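Local coordinates for protein 4-hydroxy-tetrahydrodipicolinate synthase (Thermotoga maritima, PDB 1O5K) that probably catalyses the condensation of pyruvate with aspartate semialdehyde to 4-hydroxy-tetrahydrodipicolinate in lysine biosynthesis, working as a homotetramer, at residues Thr23-Gly28 against Thr56-Thr61; Asn263-Lys268 against Leu283-Ala288; Leu38-Leu43 against Leu75-Gly80; Val84-Gly89 against Leu106-Val111; Val113-Tyr118 against Val143-Gly148. All coordinates share one frame; numbering follows the deposited sequence.

How the contacts relate
The five contacts belong to one (beta/alpha)8 barrel and its C-terminal helices. Contacts 1 and 2 lie about 9 Å apart between centres and are joined by the salt bridge from Lys268 NZ to Glu58 OE1, 2.7 Å. Contacts 4 and 5, centres about 16 Å apart, share strand 110-114 and continue the parallel sheet. Contact 3 packs two barrel helices and touches contact 4 through Leu75 CD2, 3.7 Å from Val84 CB; it lies across the chain's centre from contact 5, about 27 Å away between centres. Contacts 1 and 5 hold Thr56 and Tyr144, whose side chains approach to about 7 Å at the predicted active site.

Contact 1: residues Thr23-Gly28 against Thr56-Thr61; sequences TPFKNG and TGESPT
Thr23 and Gly57 bring the backbones together at a single point, CA to CA 4.6 Å, after which the two segments part, with no strand pairing between them. The short link there is the hydroxyl of Thr23, which donates from OG1 to Gly57 O at 2.7 Å. With chi1 at -60° OG1 stands beside its own backbone N, turned to the Gly57 carbonyl, which it meets well off the C=O direction (114° at the oxygen) and somewhat out of the carbonyl plane. A water completes the join: it accepts from Thr23 N (2.9 Å) and donates to Thr56 O and to Glu58 OE1, each 2.8 Å away. Glu58, held in a positive-phi backbone conformation, sends its carboxylate to the edge of the Phe25 ring. Glu58 OE2 lies in the plane of that ring, 3.6 Å from Phe25 CE1, with the carboxylate plane turned 85° from it. One face of the ring has Thr23 O over its centre, 3.6 Å above the plane. Beyond the two segments, OE1 forms a salt bridge with Lys268, which also donates to Thr23 O, while OE2 accepts from Arg282 N. Thr56 OG1 is bonded to Asn263 and to the pyruvate-modified lysine at position 173. The Glu58 carboxylate thus has partners at both oxygens, and the lysine ammonium together with the electropositive ring edge would probably favour its ionised form; the same loop carries Thr56, the predicted pyruvate-binding residue.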
# COMPACT_ATOMS: atom_id res chain seq x y z
N THR A 23 14.39 -10.96 26.21
CA THR A 23 15.69 -11.04 26.82
C THR A 23 15.77 -9.88 27.84
O THR A 23 16.00 -8.76 27.46
CB THR A 23 16.79 -10.91 25.73
OG1 THR A 23 16.66 -11.99 24.78
CG2 THR A 23 18.15 -11.10 26.37
N PRO A 24 15.57 -10.15 29.14
CA PRO A 24 15.68 -9.08 30.11
C PRO A 24 17.09 -8.59 30.30
O PRO A 24 18.05 -9.37 30.23
CB PRO A 24 15.16 -9.72 31.41
CG PRO A 24 14.48 -10.98 30.97
CD PRO A 24 15.19 -11.42 29.77
N PHE A 25 17.20 -7.28 30.53
CA PHE A 25 18.43 -6.62 30.83
C PHE A 25 18.30 -5.86 32.11
O PHE A 25 17.21 -5.38 32.46
CB PHE A 25 18.83 -5.61 29.75
CG PHE A 25 18.92 -6.19 28.34
CD1 PHE A 25 18.10 -5.70 27.30
CD2 PHE A 25 19.80 -7.22 28.04
CE1 PHE A 25 18.18 -6.23 26.03
CE2 PHE A 25 19.86 -7.75 26.77
CZ PHE A 25 19.08 -7.27 25.77
N LYS A 26 19.42 -5.74 32.80
CA LYS A 26 19.55 -4.84 33.97
C LYS A 26 20.88 -4.12 33.88
O LYS A 26 21.91 -4.77 33.67
CB LYS A 26 19.49 -5.62 35.25
CG LYS A 26 19.54 -4.71 36.48
CD LYS A 26 18.85 -5.35 37.66
CE LYS A 26 19.05 -4.51 38.91
NZ LYS A 26 18.49 -5.21 40.10
N ASN A 27 20.90 -2.79 34.01
CA ASN A 27 22.11 -2.02 33.77
C ASN A 27 22.76 -2.36 32.41
O ASN A 27 23.98 -2.37 32.30
CB ASN A 27 23.13 -2.24 34.91
CG ASN A 27 22.67 -1.71 36.25
OD1 ASN A 27 21.97 -0.71 36.30
ND2 ASN A 27 23.13 -2.34 37.36
N GLY A 28 21.92 -2.68 31.43
CA GLY A 28 22.37 -3.03 30.10
C GLY A 28 22.97 -4.41 29.95
O GLY A 28 23.26 -4.80 28.84
N THR A 56 11.58 -10.59 19.30
CA THR A 56 11.05 -10.23 20.63
C THR A 56 12.13 -10.31 21.70
O THR A 56 12.05 -9.63 22.69
CB THR A 56 9.87 -11.13 20.99
OG1 THR A 56 8.87 -11.07 19.96
CG2 THR A 56 9.14 -10.67 22.27
N GLY A 57 13.13 -11.16 21.51
CA GLY A 57 14.25 -11.23 22.44
C GLY A 57 15.46 -10.39 22.03
O GLY A 57 16.60 -10.64 22.45
N GLU A 58 15.25 -9.42 21.15
CA GLU A 58 16.31 -8.45 20.78
C GLU A 58 17.57 -9.11 20.24
O GLU A 58 18.68 -8.65 20.48
CB GLU A 58 16.63 -7.49 21.93
CG GLU A 58 15.51 -6.50 22.11
CD GLU A 58 15.61 -5.66 23.34
OE1 GLU A 58 14.92 -6.03 24.34
OE2 GLU A 58 16.37 -4.65 23.30
N SER A 59 17.34 -10.14 19.42
CA SER A 59 18.46 -10.79 18.81
C SER A 59 19.50 -9.89 18.15
O SER A 59 20.67 -10.23 18.20
CB SER A 59 18.02 -11.91 17.88
OG SER A 59 17.28 -11.41 16.82
N PRO A 60 19.12 -8.76 17.50
CA PRO A 60 20.12 -7.90 16.87
C PRO A 60 21.17 -7.34 17.82
O PRO A 60 22.28 -7.07 17.39
CB PRO A 60 19.27 -6.75 16.26
CG PRO A 60 18.02 -7.38 16.03
CD PRO A 60 17.77 -8.25 17.25
N THR A 61 20.83 -7.20 19.10
CA THR A 61 21.71 -6.55 20.05
C THR A 61 22.29 -7.44 21.16
O THR A 61 22.97 -6.94 22.08
CB THR A 61 21.01 -5.35 20.70
OG1 THR A 61 19.82 -5.78 21.32
CG2 THR A 61 20.60 -4.32 19.66
O HOH W 1 13.91 -8.67 24.48

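Contact 2: residues Asn263-Lys268 against Leu283-Ala288; sequences NPIPVK and LPLVPA
The Pro264 ring, which follows a cis peptide bond, meets Leu285 at its CD corner: CD lies 3.8 Å from Leu285 CD1, and the two side chains cross at about a right angle. Its CG corner packs instead against Thr56 O. Next along, Ile265 points at the loop and meets it with both branches, at successive residues. A chi1 of -70° puts CG1 beside the backbone N, and from there Ile265 CG1 and CD1 come against Val286 O at 3.3 and 3.4 Å. That buried carbonyl oxygen has no hydrogen-bonding partner anywhere in the model and is met here by hydrocarbon. The other branch, Ile265 CG2, reaches Ala288, 3.4 Å from its N and 3.8 Å from its CB. Pro264 is the N-cap of helix 265-273, and its carbonyl receives the first helical bond from Lys268 N. The contact lays the first turn of this helix, in the C-terminal helical region that follows the barrel in this family, against the loop running on to helix 290-302. A water bridges the two backbones, donating to Ile265 O at 2.7 Å and accepting from Ala288 N at 2.9 Å. The second subunit closes over the same apolar residues: its Thr122 packs on Ile265 and its Asn119 on Leu285.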
# COMPACT_ATOMS: atom_id res chain seq x y z
N ASN A 263 7.49 -3.96 18.68
CA ASN A 263 7.76 -5.04 19.62
C ASN A 263 9.28 -5.27 19.60
O ASN A 263 9.86 -5.31 18.51
CB ASN A 263 7.05 -6.30 19.08
CG ASN A 263 7.45 -7.54 19.77
OD1 ASN A 263 7.95 -8.48 19.12
ND2 ASN A 263 7.18 -7.64 21.05
N PRO A 264 9.94 -5.49 20.74
CA PRO A 264 9.34 -5.66 22.08
C PRO A 264 9.28 -4.45 23.03
O PRO A 264 9.32 -4.65 24.26
CB PRO A 264 10.25 -6.70 22.69
CG PRO A 264 11.61 -6.36 22.14
CD PRO A 264 11.38 -5.83 20.74
N ILE A 265 9.19 -3.24 22.50
CA ILE A 265 9.08 -2.09 23.36
C ILE A 265 7.86 -2.19 24.29
O ILE A 265 8.03 -2.08 25.53
CB ILE A 265 9.15 -0.77 22.58
CG1 ILE A 265 10.57 -0.58 22.06
CG2 ILE A 265 8.78 0.37 23.44
CD1 ILE A 265 10.65 0.50 21.02
N PRO A 266 6.65 -2.39 23.76
CA PRO A 266 5.47 -2.52 24.67
C PRO A 266 5.49 -3.71 25.60
O PRO A 266 5.24 -3.56 26.81
CB PRO A 266 4.30 -2.63 23.68
CG PRO A 266 4.84 -1.89 22.44
CD PRO A 266 6.20 -2.49 22.35
N VAL A 267 5.87 -4.87 25.08
CA VAL A 267 5.84 -6.09 25.94
C VAL A 267 6.83 -5.99 27.14
O VAL A 267 6.50 -6.39 28.28
CB VAL A 267 5.99 -7.38 25.11
CG1 VAL A 267 7.40 -7.58 24.60
CG2 VAL A 267 5.56 -8.60 25.94
N LYS A 268 7.98 -5.35 26.93
CA LYS A 268 8.90 -5.14 28.04
C LYS A 268 8.30 -4.17 29.06
O LYS A 268 8.42 -4.40 30.24
CB LYS A 268 10.30 -4.69 27.59
CG LYS A 268 11.14 -5.84 27.04
CD LYS A 268 12.58 -5.47 26.80
CE LYS A 268 13.49 -6.59 27.18
NZ LYS A 268 14.92 -6.31 27.00
N LEU A 283 19.91 -0.03 22.50
CA LEU A 283 19.84 0.85 21.34
C LEU A 283 20.07 0.00 20.09
O LEU A 283 20.91 -0.92 20.11
CB LEU A 283 20.89 2.00 21.47
CG LEU A 283 20.55 3.14 22.42
CD1 LEU A 283 21.64 4.13 22.34
CD2 LEU A 283 19.21 3.77 22.03
N PRO A 284 19.32 0.25 19.00
CA PRO A 284 18.45 1.42 18.80
C PRO A 284 17.02 1.37 19.40
O PRO A 284 16.26 2.29 19.11
CB PRO A 284 18.35 1.47 17.27
CG PRO A 284 18.36 0.01 16.89
CD PRO A 284 19.39 -0.59 17.79
N LEU A 285 16.70 0.38 20.23
CA LEU A 285 15.42 0.35 20.90
C LEU A 285 15.53 1.16 22.18
O LEU A 285 16.62 1.31 22.75
CB LEU A 285 14.92 -1.05 21.18
CG LEU A 285 14.76 -1.95 19.96
CD1 LEU A 285 14.10 -3.26 20.35
CD2 LEU A 285 13.97 -1.26 18.83
N VAL A 286 14.40 1.77 22.55
CA VAL A 286 14.31 2.61 23.73
C VAL A 286 13.00 2.29 24.41
O VAL A 286 12.13 1.69 23.80
CB VAL A 286 14.35 4.11 23.42
CG1 VAL A 286 15.70 4.53 22.72
CG2 VAL A 286 13.10 4.55 22.63
N PRO A 287 12.89 2.58 25.70
CA PRO A 287 11.64 2.34 26.43
C PRO A 287 10.38 3.02 25.88
O PRO A 287 10.40 4.10 25.27
CB PRO A 287 11.94 2.86 27.84
CG PRO A 287 13.42 2.64 27.99
CD PRO A 287 13.95 3.04 26.60
N ALA A 288 9.27 2.38 26.19
CA ALA A 288 7.95 2.79 25.78
C ALA A 288 7.66 4.19 26.22
O ALA A 288 8.15 4.63 27.28
CB ALA A 288 6.87 1.85 26.36
O HOH W 2 9.42 -0.37 27.11

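Contact 3: residues Leu38-Leu43 against Leu75-Gly80; sequences LVRYQL and LEIVDG. With CA (calcium ion), chain C.
Ile77 and Val78, in the last turn of helix 64-78, receive Val39 and Leu43 from helix 32-44. Just before them the backbone carbonyl oxygen of Glu76 binds the calcium ion at 2.3 Å. Ile77 then makes the main apolar contact. Ile77 CG2, anti to the backbone N, meets Val39 CG1 at 3.5 Å and also sits over the centre of one face of the Arg40 guanidinium, 4.1 Å above its plane. The extended Arg40 chain brings that flat group to Ile77, while NH2 keeps a salt bridge with Glu36 of its own helix. A water spans the gap beside it, accepting from Arg40 NH1 (2.8 Å) and lying 2.6 Å from Ile77 O. Val78 follows, offering CG2 to Val39 CG1 at 4.0 Å, while the tip of Leu43, CD1, comes to Val78 CA and to Ile77 CG2, each 4.2 Å away. Asp79 leaves the helix with positive phi and returns OD1 to the calcium at 2.3 Å. Waters complete the observed coordination, one of them also donating to Asp79 OD2. A cation at this place would probably offset the partial negative charge at the helix C-terminus. Both helices lie on the outside of the barrel and pack against strand 49-52: Val39 and Val78 converge on Leu50, joining neighbouring helices over the strand that links them.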
# COMPACT_ATOMS: atom_id res chain seq x y z
N LEU A 38 10.55 -15.48 34.43
CA LEU A 38 9.69 -15.44 33.26
C LEU A 38 9.53 -16.84 32.65
O LEU A 38 8.42 -17.22 32.30
CB LEU A 38 10.21 -14.43 32.24
CG LEU A 38 9.27 -14.15 31.09
CD1 LEU A 38 7.87 -13.75 31.62
CD2 LEU A 38 9.83 -13.09 30.10
N VAL A 39 10.63 -17.59 32.55
CA VAL A 39 10.56 -18.96 32.01
C VAL A 39 9.64 -19.78 32.91
O VAL A 39 8.76 -20.45 32.42
CB VAL A 39 11.94 -19.60 31.89
CG1 VAL A 39 11.85 -21.10 31.52
CG2 VAL A 39 12.79 -18.82 30.87
N ARG A 40 9.80 -19.67 34.23
CA ARG A 40 8.95 -20.45 35.14
C ARG A 40 7.44 -20.10 34.98
O ARG A 40 6.58 -20.99 34.96
CB ARG A 40 9.41 -20.30 36.58
CG ARG A 40 10.79 -20.92 36.81
CD ARG A 40 11.29 -20.88 38.28
NE ARG A 40 12.67 -21.38 38.29
CZ ARG A 40 13.01 -22.67 38.14
NH1 ARG A 40 12.08 -23.61 38.01
NH2 ARG A 40 14.29 -23.02 38.12
N TYR A 41 7.14 -18.83 34.78
CA TYR A 41 5.76 -18.39 34.45
C TYR A 41 5.21 -19.01 33.18
O TYR A 41 4.04 -19.36 33.14
CB TYR A 41 5.79 -16.86 34.36
CG TYR A 41 4.49 -16.11 34.08
CD1 TYR A 41 3.40 -16.24 34.93
CD2 TYR A 41 4.42 -15.18 33.04
CE1 TYR A 41 2.25 -15.50 34.71
CE2 TYR A 41 3.25 -14.44 32.82
CZ TYR A 41 2.19 -14.58 33.65
OH TYR A 41 1.04 -13.80 33.42
N GLN A 42 6.03 -19.11 32.13
CA GLN A 42 5.61 -19.78 30.91
C GLN A 42 5.30 -21.27 31.17
O GLN A 42 4.27 -21.79 30.74
CB GLN A 42 6.69 -19.64 29.85
CG GLN A 42 6.96 -18.17 29.50
CD GLN A 42 5.72 -17.48 28.94
OE1 GLN A 42 5.06 -17.98 28.04
NE2 GLN A 42 5.40 -16.33 29.48
N LEU A 43 6.23 -21.93 31.84
CA LEU A 43 6.16 -23.37 32.06
C LEU A 43 4.95 -23.71 32.89
O LEU A 43 4.23 -24.67 32.59
CB LEU A 43 7.40 -23.87 32.79
CG LEU A 43 8.66 -24.01 31.90
CD1 LEU A 43 9.89 -24.19 32.77
CD2 LEU A 43 8.50 -25.14 30.87
N LEU A 75 17.77 -23.96 28.40
CA LEU A 75 17.77 -25.46 28.41
C LEU A 75 17.85 -26.03 29.82
O LEU A 75 17.18 -27.03 30.12
CB LEU A 75 18.84 -25.99 27.48
CG LEU A 75 18.67 -25.73 26.00
CD1 LEU A 75 20.04 -25.78 25.30
CD2 LEU A 75 17.67 -26.74 25.37
N GLU A 76 18.67 -25.43 30.67
CA GLU A 76 18.80 -25.82 32.07
C GLU A 76 17.49 -25.69 32.86
O GLU A 76 17.08 -26.62 33.54
CB GLU A 76 19.88 -25.00 32.77
CG GLU A 76 21.27 -25.40 32.30
CD GLU A 76 22.37 -24.48 32.81
OE1 GLU A 76 23.55 -24.74 32.49
OE2 GLU A 76 22.06 -23.50 33.51
N ILE A 77 16.82 -24.55 32.76
CA ILE A 77 15.54 -24.37 33.48
C ILE A 77 14.40 -25.28 33.02
O ILE A 77 13.64 -25.80 33.82
CB ILE A 77 15.07 -22.92 33.36
CG1 ILE A 77 16.06 -22.00 34.03
CG2 ILE A 77 13.68 -22.78 34.03
CD1 ILE A 77 15.87 -20.56 33.55
N VAL A 78 14.29 -25.48 31.72
CA VAL A 78 13.17 -26.22 31.11
C VAL A 78 13.25 -27.71 31.34
O VAL A 78 12.21 -28.44 31.26
CB VAL A 78 13.09 -25.87 29.58
CG1 VAL A 78 12.16 -26.76 28.82
CG2 VAL A 78 12.66 -24.36 29.37
N ASP A 79 14.45 -28.21 31.61
CA ASP A 79 14.58 -29.64 31.94
C ASP A 79 13.94 -30.57 30.90
O ASP A 79 13.41 -31.64 31.24
CB ASP A 79 13.93 -29.95 33.32
CG ASP A 79 14.66 -29.31 34.52
OD1 ASP A 79 15.90 -29.20 34.48
OD2 ASP A 79 14.07 -28.92 35.55
N GLY A 80 14.02 -30.23 29.62
CA GLY A 80 13.53 -31.13 28.57
C GLY A 80 12.01 -31.26 28.50
O GLY A 80 11.50 -32.07 27.71
CA CA C . 17.86 -28.18 35.08
O HOH W 3 13.03 -25.71 36.36
O HOH W 4 16.27 -27.66 36.71
O HOH W 5 18.69 -29.86 32.94
O HOH W 6 18.29 -26.33 36.44

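Contact 4: residues Val84-Gly89 against Leu106-Val111; sequences VIVGAG and LGANGV
Val84 is held by Asn109 through two hydrogen bonds. Val84 N donates to Asn109 OD1 at 2.7 Å, approaching in the plane of the amide on a lone pair, and Val84 O accepts from Asn109 N at 2.8 Å. A chi1 of -54° folds the Asn109 amide back beside its own N, so that side chain and backbone face the same residue. Farther along, Val86 N donates to Gly110 O at 3.0 Å, tilted from the carbonyl plane, within the parallel pairing of Val86 with Val111. Weaker CA-H...O contacts supplement these bonds, from Val111 CA to Val86 O (3.1 Å) and from Ile85 CA to Gly110 O (3.4 Å). Apolar contacts line one face of the sheet. Val86 CG2 touches Ala108 CB at 3.6 Å, and beyond it Ala88 CB meets Val111 CG1 at 4.0 Å. Ile85 projects from the other face, toward Met13 and Phe14. The segments belong to the beta-alpha-beta unit formed by strand 84-87, helix 93-106 and strand 110-114: Ala88, Ala108 and Val111 pack under that helix, while strand 84-87 bonds along its other edge to strand 49-52.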
# COMPACT_ATOMS: atom_id res chain seq x y z
N VAL A 84 13.21 -26.02 23.08
CA VAL A 84 13.80 -24.69 23.07
C VAL A 84 14.32 -24.48 21.67
O VAL A 84 15.19 -25.21 21.18
CB VAL A 84 14.94 -24.56 24.14
CG1 VAL A 84 15.73 -23.22 24.03
CG2 VAL A 84 14.35 -24.70 25.55
N ILE A 85 13.73 -23.51 21.02
CA ILE A 85 13.98 -23.17 19.64
C ILE A 85 14.70 -21.81 19.63
O ILE A 85 14.20 -20.85 20.20
CB ILE A 85 12.65 -23.10 18.89
CG1 ILE A 85 11.95 -24.45 18.92
CG2 ILE A 85 12.90 -22.65 17.44
CD1 ILE A 85 10.60 -24.46 18.30
N VAL A 86 15.85 -21.75 18.98
CA VAL A 86 16.75 -20.60 19.04
C VAL A 86 16.73 -19.86 17.70
O VAL A 86 16.90 -20.47 16.64
CB VAL A 86 18.16 -21.05 19.33
CG1 VAL A 86 19.14 -19.87 19.30
CG2 VAL A 86 18.19 -21.80 20.67
N GLY A 87 16.46 -18.57 17.76
CA GLY A 87 16.63 -17.71 16.60
C GLY A 87 18.08 -17.69 16.13
O GLY A 87 18.97 -17.49 16.91
N ALA A 88 18.31 -17.91 14.84
CA ALA A 88 19.65 -18.07 14.31
C ALA A 88 19.79 -17.55 12.87
O ALA A 88 20.75 -17.87 12.19
CB ALA A 88 20.05 -19.52 14.38
N GLY A 89 18.82 -16.78 12.40
CA GLY A 89 18.84 -16.33 11.00
C GLY A 89 19.51 -14.97 10.87
O GLY A 89 19.30 -14.09 11.70
N LEU A 106 25.04 -26.24 21.35
CA LEU A 106 24.53 -25.95 22.71
C LEU A 106 23.40 -26.85 23.16
O LEU A 106 23.02 -26.85 24.34
CB LEU A 106 24.06 -24.52 22.79
CG LEU A 106 25.17 -23.50 22.66
CD1 LEU A 106 24.57 -22.11 22.56
CD2 LEU A 106 26.15 -23.62 23.87
N GLY A 107 22.84 -27.59 22.22
CA GLY A 107 21.78 -28.52 22.51
C GLY A 107 20.38 -27.97 22.34
O GLY A 107 19.47 -28.52 22.91
N ALA A 108 20.20 -26.90 21.54
CA ALA A 108 18.86 -26.41 21.14
C ALA A 108 18.06 -27.53 20.47
O ALA A 108 18.65 -28.43 19.87
CB ALA A 108 18.99 -25.25 20.19
N ASN A 109 16.74 -27.44 20.52
CA ASN A 109 15.88 -28.47 19.96
C ASN A 109 15.46 -28.17 18.51
O ASN A 109 14.88 -29.00 17.81
CB ASN A 109 14.67 -28.70 20.86
CG ASN A 109 15.07 -29.00 22.31
OD1 ASN A 109 14.76 -28.24 23.23
ND2 ASN A 109 15.76 -30.12 22.51
N GLY A 110 15.73 -26.95 18.10
CA GLY A 110 15.46 -26.45 16.76
C GLY A 110 15.98 -25.04 16.60
O GLY A 110 16.41 -24.39 17.57
N VAL A 111 15.92 -24.52 15.38
CA VAL A 111 16.25 -23.14 15.16
C VAL A 111 15.15 -22.44 14.37
O VAL A 111 14.45 -23.05 13.49
CB VAL A 111 17.64 -22.94 14.43
CG1 VAL A 111 18.82 -23.17 15.34
CG2 VAL A 111 17.69 -23.82 13.21

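Contact 5: residues Val113-Tyr118 against Val143-Gly148; sequences VVTPYY and VYNVPG
Tyr144 O is gripped from the neighbouring strand by Thr115 N, a nearly straight hydrogen bond of 3.0 Å, and by a weaker CA-H...O contact from Val114 CA, 3.5 Å from Tyr144 O. The amide N of the same tyrosine donates to Val113 O at 3.1 Å, arriving well above the carbonyl plane. Where the strands end, a water takes over the link: it accepts from Thr115 OG1 (2.6 Å) and from Val146 N (2.8 Å) and donates to Asn145 OD1. The Asn145 amide has further partners, among them Glu174. With CG anti to the backbone N (chi1 174°), the Tyr144 ring lies against Val114, whose CG2 approaches Tyr144 CD2 obliquely at 3.7 Å. Val146 CG1 sits over one face of the ring, 3.5 Å above the plane and offset toward the rim. Outside the segments Tyr144 OH makes a weak hydrogen bond to Thr55, and Tyr118 of the second subunit packs on the Tyr144 side chain. Two parallel strands of a beta-alpha-beta unit thus end in loops at the C-terminal mouth of a TIM barrel, where Tyr144, the predicted proton donor/acceptor, meets Thr55 and a tyrosine from across the dimer, consistent with the proton relay of this family.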
# COMPACT_ATOMS: atom_id res chain seq x y z
N VAL A 113 14.73 -19.48 11.72
CA VAL A 113 15.63 -18.80 10.80
C VAL A 113 14.85 -17.86 9.90
O VAL A 113 14.15 -18.28 8.96
CB VAL A 113 16.38 -19.83 9.94
CG1 VAL A 113 17.25 -19.17 8.91
CG2 VAL A 113 17.19 -20.79 10.79
N VAL A 114 14.96 -16.57 10.22
CA VAL A 114 14.24 -15.57 9.48
C VAL A 114 14.77 -15.52 8.06
O VAL A 114 15.96 -15.76 7.80
CB VAL A 114 14.34 -14.17 10.19
CG1 VAL A 114 15.75 -13.67 10.22
CG2 VAL A 114 13.32 -13.18 9.65
N THR A 115 13.88 -15.24 7.12
CA THR A 115 14.34 -14.88 5.77
C THR A 115 15.33 -13.73 5.90
O THR A 115 15.12 -12.78 6.66
CB THR A 115 13.18 -14.36 4.89
OG1 THR A 115 12.61 -13.21 5.50
CG2 THR A 115 12.05 -15.38 4.73
N PRO A 116 16.44 -13.81 5.17
CA PRO A 116 17.38 -12.70 5.11
C PRO A 116 16.69 -11.36 4.94
O PRO A 116 15.86 -11.17 4.03
CB PRO A 116 18.23 -13.03 3.91
CG PRO A 116 18.30 -14.57 3.99
CD PRO A 116 16.92 -14.98 4.39
N TYR A 117 17.00 -10.46 5.87
CA TYR A 117 16.45 -9.08 5.93
C TYR A 117 17.41 -8.14 5.19
O TYR A 117 18.58 -8.46 5.04
CB TYR A 117 16.27 -8.60 7.40
CG TYR A 117 17.41 -9.04 8.30
CD1 TYR A 117 18.63 -8.34 8.31
CD2 TYR A 117 17.32 -10.21 9.05
CE1 TYR A 117 19.68 -8.75 9.09
CE2 TYR A 117 18.39 -10.64 9.80
CZ TYR A 117 19.56 -9.89 9.83
OH TYR A 117 20.61 -10.35 10.59
N TYR A 118 16.88 -7.05 4.65
CA TYR A 118 17.62 -5.93 4.07
C TYR A 118 18.17 -6.15 2.65
O TYR A 118 18.10 -5.21 1.85
CB TYR A 118 18.77 -5.52 5.00
CG TYR A 118 19.49 -4.22 4.65
CD1 TYR A 118 18.81 -3.04 4.47
CD2 TYR A 118 20.87 -4.20 4.52
CE1 TYR A 118 19.47 -1.87 4.13
CE2 TYR A 118 21.53 -3.04 4.19
CZ TYR A 118 20.82 -1.87 3.98
OH TYR A 118 21.48 -0.72 3.67
N VAL A 143 11.26 -21.82 9.19
CA VAL A 143 11.36 -20.62 8.35
C VAL A 143 10.53 -19.58 9.04
O VAL A 143 9.45 -19.86 9.56
CB VAL A 143 10.77 -20.90 6.95
CG1 VAL A 143 10.60 -19.64 6.12
CG2 VAL A 143 11.61 -21.94 6.24
N TYR A 144 11.01 -18.37 9.05
CA TYR A 144 10.25 -17.25 9.63
C TYR A 144 10.08 -16.14 8.60
O TYR A 144 11.05 -15.53 8.16
CB TYR A 144 10.97 -16.78 10.86
CG TYR A 144 10.43 -15.52 11.56
CD1 TYR A 144 9.08 -15.16 11.46
CD2 TYR A 144 11.27 -14.76 12.32
CE1 TYR A 144 8.62 -14.04 12.10
CE2 TYR A 144 10.82 -13.62 12.99
CZ TYR A 144 9.50 -13.28 12.86
OH TYR A 144 9.00 -12.18 13.47
N ASN A 145 8.83 -15.93 8.21
CA ASN A 145 8.42 -14.96 7.22
C ASN A 145 7.76 -13.78 7.88
O ASN A 145 6.76 -13.92 8.57
CB ASN A 145 7.47 -15.61 6.21
CG ASN A 145 7.16 -14.72 5.06
OD1 ASN A 145 8.07 -14.16 4.44
ND2 ASN A 145 5.87 -14.54 4.77
N VAL A 146 8.36 -12.62 7.67
CA VAL A 146 7.90 -11.35 8.33
C VAL A 146 8.26 -10.16 7.44
O VAL A 146 9.18 -9.37 7.74
CB VAL A 146 8.40 -11.25 9.79
CG1 VAL A 146 9.90 -11.26 9.98
CG2 VAL A 146 7.78 -10.02 10.48
N PRO A 147 7.56 -10.06 6.30
CA PRO A 147 7.92 -9.08 5.25
C PRO A 147 7.96 -7.64 5.70
O PRO A 147 8.76 -6.85 5.22
CB PRO A 147 6.85 -9.28 4.18
CG PRO A 147 5.85 -10.19 4.73
CD PRO A 147 6.45 -10.94 5.87
N GLY A 148 7.13 -7.29 6.67
CA GLY A 148 7.13 -5.92 7.19
C GLY A 148 8.43 -5.50 7.87
O GLY A 148 8.79 -4.30 7.88
O HOH W 7 10.22 -12.14 5.61